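Local coordinates for halocarboxylic acid dehalogenase DehI (Pseudomonas putida, PDB 3BJX), which probably hydrolyses the carbon-halogen bond of 2-haloalkanoic acids, releasing halide and leaving the corresponding 2-hydroxy acid, at residues Tyr197-Ala202 / Phe278-Phe283; Phe52-Leu57 / Leu134-Leu139. One frame throughout, in Å; residues are numbered along the deposited sequence.

Followed from the N terminus, the chain first enters interaction 2 at helix 52-57, and that contact closes, after 76 intervening residues, at 134-139 on helix 112-143. Interaction 1 then opens at the loop 197-202 and closes, after 75 intervening residues, at 278-283 on helix 267-299. The two closures are therefore in series: they neither nest nor cross. Yet they meet in space, their centres about 11 Å apart. Interaction 2 ties helix 52-57 to helix 112-143, interaction 1 ties the 197-202 loop to helix 267-299, and Tyr280 of that helix bridges the two, its OH lying 3.3 Å from Val56 CG2 and its CE1 3.5 Å from Gly53 CA.

Interaction 1 (Tyr197-Ala202 / Phe278-Phe283); sequences YHHGPA and FMYQRF. With SO4 (sulfate ion), chain K.
With chi1 at 55°, CG of His199 sits between its backbone N and carbonyl carbon, and the imidazole is directed into helix 267-299; Phe283 answers with CG opposite its backbone N, which carries the phenyl ring out to the loop. His199 NE2 donates to Tyr280 OH at 2.8 Å, and the N-H...O angle of 166° with the acceptor close to the imidazole plane marks a nearly straight bond. The same edge faces the phenol: the rings form an offset edge-to-face pair with planes at 88°. Over one imidazole face hangs the methyl of Met279 (deposited as selenomethionine), CE lying 3.8 Å from the ring centroid almost exactly along the normal, a CH-pi contact, with the selenium over the same face nearer ND1. His199 CE1 presses on Phe283 CD1 at 3.2 Å, a close approach between obliquely turned rings.

The phenyl of Phe283 is held from several sides. His198 lies over one of its faces, centroids 4.3 Å apart and planes inclined. Gly200 O meets CE1 of Phe283 at the ring edge, at 3.4 Å, and Ala202 CB reaches Phe283 CZ at 3.5 Å. The imidazole of His198 is itself fixed by a hydrogen bond from NE2 to Asp286 OD2, about one turn beyond Phe283, while the backbone O of His198 accepts one from Arg146 NH1 of the second subunit. Replacing His199 with an alanine would probably leave Tyr280 OH without this N-H donor and open a gap between the Met279 methyl and the Phe283 ring. Phe22 and Phe52 also meet the His199 ring. The whole is a buried aromatic cluster of His198, His199, Tyr280 and Phe283, by which the loop preceding helix 203-208 is fastened to the long helix 267-299 in this all-helical dehalogenase fold.

Interaction 2 (Phe52-Leu57 / Leu134-Leu139); sequences FGCRVL and LLITAL. With SO4 (sulfate ion), chain E.
No flat group takes part where Cys54 and Leu57 meet Leu135, Ile136 and Leu139; the guanidinium of Arg55 lies on another side of helix 52-57, with CA of Phe52 3.7 Å above one of its faces. At the N-terminal end of the helix, Phe52 N donates to sulfate O3 at 2.6 Å and 172°, a straight bond from the first turn. Ser203 OG and Trp49 NE1 also bind this ion, which probably comes from the crystallisation liquor but is consistent with a pocket suited to anions.

The interface itself is apolar. Cys54 SG lies 4.0 Å from Leu135 CD2 and, more loosely, 4.4 Å from Ile136 CD1. One methyl of Leu57 serves two partners: its CD1 is 4.0 Å from Ile136 CD1 and 3.9 Å from Leu139 CD1. Chi1 of -66° sets CG1 of Ile136 opposite the carbonyl carbon, and the second torsion then turns CD1 toward helix 52-57. These van der Waals distances and the modest 150 Å² buried describe loose apolar packing, methyl to methyl for Leu57 and sulfur to methyl for Cys54, between helices whose local axes approach to 11.1 Å at 41°.

Other helices pack round this pair: Leu57 also rests on Leu273 and Val276, and Leu139 on Leu277, all of helix 267-299, while Leu135 and Leu139 touch Ser71 of helix 63-71.

Interaction 1 (Tyr197-Ala202 / Phe278-Phe283)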
loop_
_atom_site.group_PDB
_atom_site.type_symbol
_atom_site.label_atom_id
_atom_site.label_comp_id
_atom_site.label_asym_id
_atom_site.label_seq_id
_atom_site.Cartn_x
_atom_site.Cartn_y
_atom_site.Cartn_z
ATOM N N TYR A 197 -2.325 -6.087 9.854
ATOM C CA TYR A 197 -1.070 -5.474 9.399
ATOM C C TYR A 197 -1.303 -4.094 8.818
ATOM O O TYR A 197 -0.904 -3.800 7.677
ATOM C CB TYR A 197 -0.276 -6.417 8.467
ATOM C CG TYR A 197 0.172 -7.651 9.209
ATOM C CD1 TYR A 197 1.281 -7.610 10.049
ATOM C CD2 TYR A 197 -0.543 -8.845 9.114
ATOM C CE1 TYR A 197 1.681 -8.720 10.767
ATOM C CE2 TYR A 197 -0.142 -9.978 9.822
ATOM C CZ TYR A 197 0.973 -9.904 10.652
ATOM O OH TYR A 197 1.377 -11.024 11.359
ATOM N N HIS A 198 -1.959 -3.261 9.620
ATOM C CA HIS A 198 -2.305 -1.885 9.260
ATOM C C HIS A 198 -1.394 -0.886 9.989
ATOM O O HIS A 198 -0.796 -1.213 11.005
ATOM C CB HIS A 198 -3.749 -1.601 9.678
ATOM C CG HIS A 198 -4.789 -2.132 8.733
ATOM N ND1 HIS A 198 -6.121 -2.231 9.079
ATOM C CD2 HIS A 198 -4.698 -2.590 7.461
ATOM C CE1 HIS A 198 -6.805 -2.705 8.049
ATOM N NE2 HIS A 198 -5.965 -2.923 7.053
ATOM N N HIS A 199 -1.303 0.335 9.470
ATOM C CA HIS A 199 -0.442 1.395 10.026
ATOM C C HIS A 199 -1.081 2.025 11.271
ATOM O O HIS A 199 -0.405 2.685 12.071
ATOM C CB HIS A 199 -0.215 2.479 8.977
ATOM C CG HIS A 199 -1.494 3.041 8.436
ATOM N ND1 HIS A 199 -2.337 2.313 7.624
ATOM C CD2 HIS A 199 -2.090 4.244 8.616
ATOM C CE1 HIS A 199 -3.393 3.044 7.323
ATOM N NE2 HIS A 199 -3.266 4.221 7.909
ATOM N N GLY A 200 -2.391 1.842 11.407
ATOM C CA GLY A 200 -3.143 2.396 12.511
ATOM C C GLY A 200 -4.562 1.830 12.569
ATOM O O GLY A 200 -4.985 1.043 11.692
ATOM N N PRO A 201 -5.301 2.190 13.634
ATOM C CA PRO A 201 -6.677 1.755 13.790
ATOM C C PRO A 201 -7.685 2.575 12.941
ATOM O O PRO A 201 -7.615 3.795 12.900
ATOM C CB PRO A 201 -6.921 1.961 15.279
ATOM C CG PRO A 201 -6.027 3.059 15.651
ATOM C CD PRO A 201 -4.838 3.001 14.770
ATOM N N ALA A 202 -8.622 1.890 12.287
ATOM C CA ALA A 202 -9.654 2.546 11.465
ATOM C C ALA A 202 -10.615 3.270 12.376
ATOM O O ALA A 202 -10.762 2.874 13.544
ATOM C CB ALA A 202 -10.407 1.510 10.673
ATOM N N PHE A 278 -2.465 4.754 -2.322
ATOM C CA PHE A 278 -2.234 3.324 -2.511
ATOM C C PHE A 278 -2.606 2.534 -1.264
ATOM O O PHE A 278 -3.469 1.668 -1.305
ATOM C CB PHE A 278 -0.768 3.082 -2.813
ATOM C CG PHE A 278 -0.452 1.672 -3.202
ATOM C CD1 PHE A 278 -0.492 1.291 -4.541
ATOM C CD2 PHE A 278 -0.101 0.723 -2.235
ATOM C CE1 PHE A 278 -0.197 0.005 -4.901
ATOM C CE2 PHE A 278 0.210 -0.579 -2.597
ATOM C CZ PHE A 278 0.163 -0.934 -3.938
HETATM N N MSE A 279 -1.948 2.848 -0.157
HETATM C CA MSE A 279 -2.239 2.226 1.126
HETATM C C MSE A 279 -3.714 2.249 1.553
HETATM O O MSE A 279 -4.216 1.277 2.109
HETATM C CB MSE A 279 -1.400 2.909 2.199
HETATM C CG MSE A 279 -1.504 2.260 3.541
HETATM SE SE MSE A 279 -0.134 2.942 4.712
HETATM C CE MSE A 279 -0.795 4.800 4.973
ATOM N N TYR A 280 -4.392 3.373 1.342
ATOM C CA TYR A 280 -5.782 3.481 1.782
ATOM C C TYR A 280 -6.792 2.725 0.900
ATOM O O TYR A 280 -7.830 2.329 1.391
ATOM C CB TYR A 280 -6.215 4.931 2.099
ATOM C CG TYR A 280 -5.876 5.351 3.515
ATOM C CD1 TYR A 280 -6.601 4.860 4.613
ATOM C CD2 TYR A 280 -4.815 6.223 3.764
ATOM C CE1 TYR A 280 -6.264 5.231 5.916
ATOM C CE2 TYR A 280 -4.483 6.606 5.057
ATOM C CZ TYR A 280 -5.202 6.107 6.119
ATOM O OH TYR A 280 -4.856 6.513 7.390
ATOM N N GLN A 281 -6.481 2.489 -0.376
ATOM C CA GLN A 281 -7.276 1.527 -1.178
ATOM C C GLN A 281 -7.406 0.182 -0.456
ATOM O O GLN A 281 -8.506 -0.347 -0.310
ATOM C CB GLN A 281 -6.669 1.309 -2.563
ATOM C CG GLN A 281 -6.552 2.549 -3.424
ATOM C CD GLN A 281 -6.008 2.249 -4.792
ATOM O OE1 GLN A 281 -4.821 2.454 -5.077
ATOM N NE2 GLN A 281 -6.861 1.772 -5.658
ATOM N N ARG A 282 -6.275 -0.347 0.016
ATOM C CA ARG A 282 -6.227 -1.665 0.656
ATOM C C ARG A 282 -6.771 -1.619 2.076
ATOM O O ARG A 282 -7.393 -2.580 2.533
ATOM C CB ARG A 282 -4.792 -2.215 0.675
ATOM C CG ARG A 282 -4.296 -2.774 -0.624
ATOM C CD ARG A 282 -3.855 -1.701 -1.602
ATOM N NE ARG A 282 -3.419 -2.299 -2.858
ATOM C CZ ARG A 282 -3.237 -1.629 -3.986
ATOM N NH1 ARG A 282 -3.392 -0.307 -4.015
ATOM N NH2 ARG A 282 -2.854 -2.284 -5.080
ATOM N N PHE A 283 -6.538 -0.501 2.758
ATOM C CA PHE A 283 -6.953 -0.322 4.144
ATOM C C PHE A 283 -8.465 -0.329 4.240
ATOM O O PHE A 283 -9.041 -1.102 5.037
ATOM C CB PHE A 283 -6.339 0.958 4.733
ATOM C CG PHE A 283 -6.734 1.238 6.176
ATOM C CD1 PHE A 283 -5.864 0.944 7.215
ATOM C CD2 PHE A 283 -7.965 1.806 6.485
ATOM C CE1 PHE A 283 -6.203 1.195 8.534
ATOM C CE2 PHE A 283 -8.324 2.069 7.810
ATOM C CZ PHE A 283 -7.438 1.755 8.831
HETATM S S SO4 K . 4.294 -12.121 11.621
HETATM O O1 SO4 K . 3.423 -12.224 12.795
HETATM O O2 SO4 K . 3.825 -13.007 10.554
HETATM O O3 SO4 K . 4.271 -10.745 11.139
HETATM O O4 SO4 K . 5.661 -12.488 11.979
#

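Interaction 2 (Phe52-Leu57 / Leu134-Leu139)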
loop_
_atom_site.group_PDB
_atom_site.type_symbol
_atom_site.label_atom_id
_atom_site.label_comp_id
_atom_site.label_asym_id
_atom_site.label_seq_id
_atom_site.Cartn_x
_atom_site.Cartn_y
_atom_site.Cartn_z
ATOM N N PHE A 52 -10.573 8.160 8.165
ATOM C CA PHE A 52 -9.170 8.189 8.572
ATOM C C PHE A 52 -8.258 8.584 7.381
ATOM O O PHE A 52 -7.373 9.433 7.519
ATOM C CB PHE A 52 -8.799 6.796 9.147
ATOM C CG PHE A 52 -7.391 6.681 9.728
ATOM C CD1 PHE A 52 -6.703 7.784 10.214
ATOM C CD2 PHE A 52 -6.786 5.415 9.834
ATOM C CE1 PHE A 52 -5.418 7.638 10.758
ATOM C CE2 PHE A 52 -5.522 5.258 10.391
ATOM C CZ PHE A 52 -4.836 6.370 10.856
ATOM N N GLY A 53 -8.491 7.984 6.213
ATOM C CA GLY A 53 -7.703 8.268 5.023
ATOM C C GLY A 53 -7.764 9.718 4.592
ATOM O O GLY A 53 -6.758 10.297 4.167
ATOM N N CYS A 54 -8.950 10.310 4.686
ATOM C CA CYS A 54 -9.104 11.743 4.389
ATOM C C CYS A 54 -8.388 12.618 5.405
ATOM O O CYS A 54 -7.758 13.592 5.028
ATOM C CB CYS A 54 -10.567 12.129 4.319
ATOM S SG CYS A 54 -11.333 11.456 2.874
ATOM N N ARG A 55 -8.481 12.254 6.681
ATOM C CA ARG A 55 -7.846 13.005 7.760
ATOM C C ARG A 55 -6.318 13.028 7.649
ATOM O O ARG A 55 -5.675 14.020 8.050
ATOM C CB ARG A 55 -8.287 12.476 9.140
ATOM C CG ARG A 55 -9.807 12.370 9.278
ATOM C CD ARG A 55 -10.251 12.258 10.727
ATOM N NE ARG A 55 -9.690 11.118 11.462
ATOM C CZ ARG A 55 -10.326 9.969 11.703
ATOM N NH1 ARG A 55 -11.546 9.749 11.230
ATOM N NH2 ARG A 55 -9.718 9.010 12.414
ATOM N N VAL A 56 -5.750 11.945 7.116
ATOM C CA VAL A 56 -4.332 11.903 6.782
ATOM C C VAL A 56 -3.998 12.775 5.566
ATOM O O VAL A 56 -2.956 13.429 5.545
ATOM C CB VAL A 56 -3.832 10.441 6.580
ATOM C CG1 VAL A 56 -2.389 10.417 6.091
ATOM C CG2 VAL A 56 -3.988 9.646 7.903
ATOM N N LEU A 57 -4.896 12.783 4.579
ATOM C CA LEU A 57 -4.743 13.558 3.334
ATOM C C LEU A 57 -4.858 15.033 3.616
ATOM O O LEU A 57 -4.236 15.851 2.943
ATOM C CB LEU A 57 -5.822 13.183 2.308
ATOM C CG LEU A 57 -5.817 11.779 1.714
ATOM C CD1 LEU A 57 -7.066 11.563 0.804
ATOM C CD2 LEU A 57 -4.496 11.487 0.965
ATOM N N LEU A 134 -14.411 4.141 -2.952
ATOM C CA LEU A 134 -14.522 4.733 -4.291
ATOM C C LEU A 134 -13.804 6.061 -4.372
ATOM O O LEU A 134 -13.019 6.285 -5.293
ATOM C CB LEU A 134 -15.981 4.940 -4.688
ATOM C CG LEU A 134 -16.775 3.702 -5.037
ATOM C CD1 LEU A 134 -18.244 4.039 -4.897
ATOM C CD2 LEU A 134 -16.418 3.125 -6.440
ATOM N N LEU A 135 -14.097 6.953 -3.423
ATOM C CA LEU A 135 -13.391 8.241 -3.319
ATOM C C LEU A 135 -11.865 8.041 -3.369
ATOM O O LEU A 135 -11.214 8.537 -4.278
ATOM C CB LEU A 135 -13.813 9.023 -2.063
ATOM C CG LEU A 135 -13.007 10.294 -1.732
ATOM C CD1 LEU A 135 -13.010 11.288 -2.886
ATOM C CD2 LEU A 135 -13.490 10.977 -0.475
ATOM N N ILE A 136 -11.324 7.286 -2.415
ATOM C CA ILE A 136 -9.892 6.999 -2.317
ATOM C C ILE A 136 -9.329 6.360 -3.593
ATOM O O ILE A 136 -8.215 6.697 -4.018
ATOM C CB ILE A 136 -9.600 6.142 -1.044
ATOM C CG1 ILE A 136 -9.901 6.943 0.255
ATOM C CG2 ILE A 136 -8.220 5.509 -1.061
ATOM C CD1 ILE A 136 -9.440 8.376 0.280
ATOM N N THR A 137 -10.105 5.455 -4.203
ATOM C CA THR A 137 -9.790 4.906 -5.535
ATOM C C THR A 137 -9.828 5.951 -6.662
ATOM O O THR A 137 -8.910 5.950 -7.486
ATOM C CB THR A 137 -10.663 3.676 -5.909
ATOM O OG1 THR A 137 -10.656 2.747 -4.824
ATOM C CG2 THR A 137 -10.105 2.956 -7.158
ATOM N N ALA A 138 -10.848 6.832 -6.714
ATOM C CA ALA A 138 -10.861 7.908 -7.737
ATOM C C ALA A 138 -9.627 8.800 -7.593
ATOM O O ALA A 138 -8.938 9.114 -8.577
ATOM C CB ALA A 138 -12.132 8.745 -7.665
ATOM N N LEU A 139 -9.332 9.163 -6.345
ATOM C CA LEU A 139 -8.133 9.912 -5.997
ATOM C C LEU A 139 -6.816 9.193 -6.307
ATOM O O LEU A 139 -5.912 9.821 -6.794
ATOM C CB LEU A 139 -8.173 10.333 -4.526
ATOM C CG LEU A 139 -9.306 11.220 -3.974
ATOM C CD1 LEU A 139 -8.922 11.763 -2.622
ATOM C CD2 LEU A 139 -9.702 12.351 -4.909
HETATM S S SO4 E . -12.110 4.875 8.162
HETATM O O1 SO4 E . -13.440 4.259 8.329
HETATM O O2 SO4 E . -11.841 5.095 6.741
HETATM O O3 SO4 E . -12.098 6.153 8.857
HETATM O O4 SO4 E . -11.044 4.034 8.708
#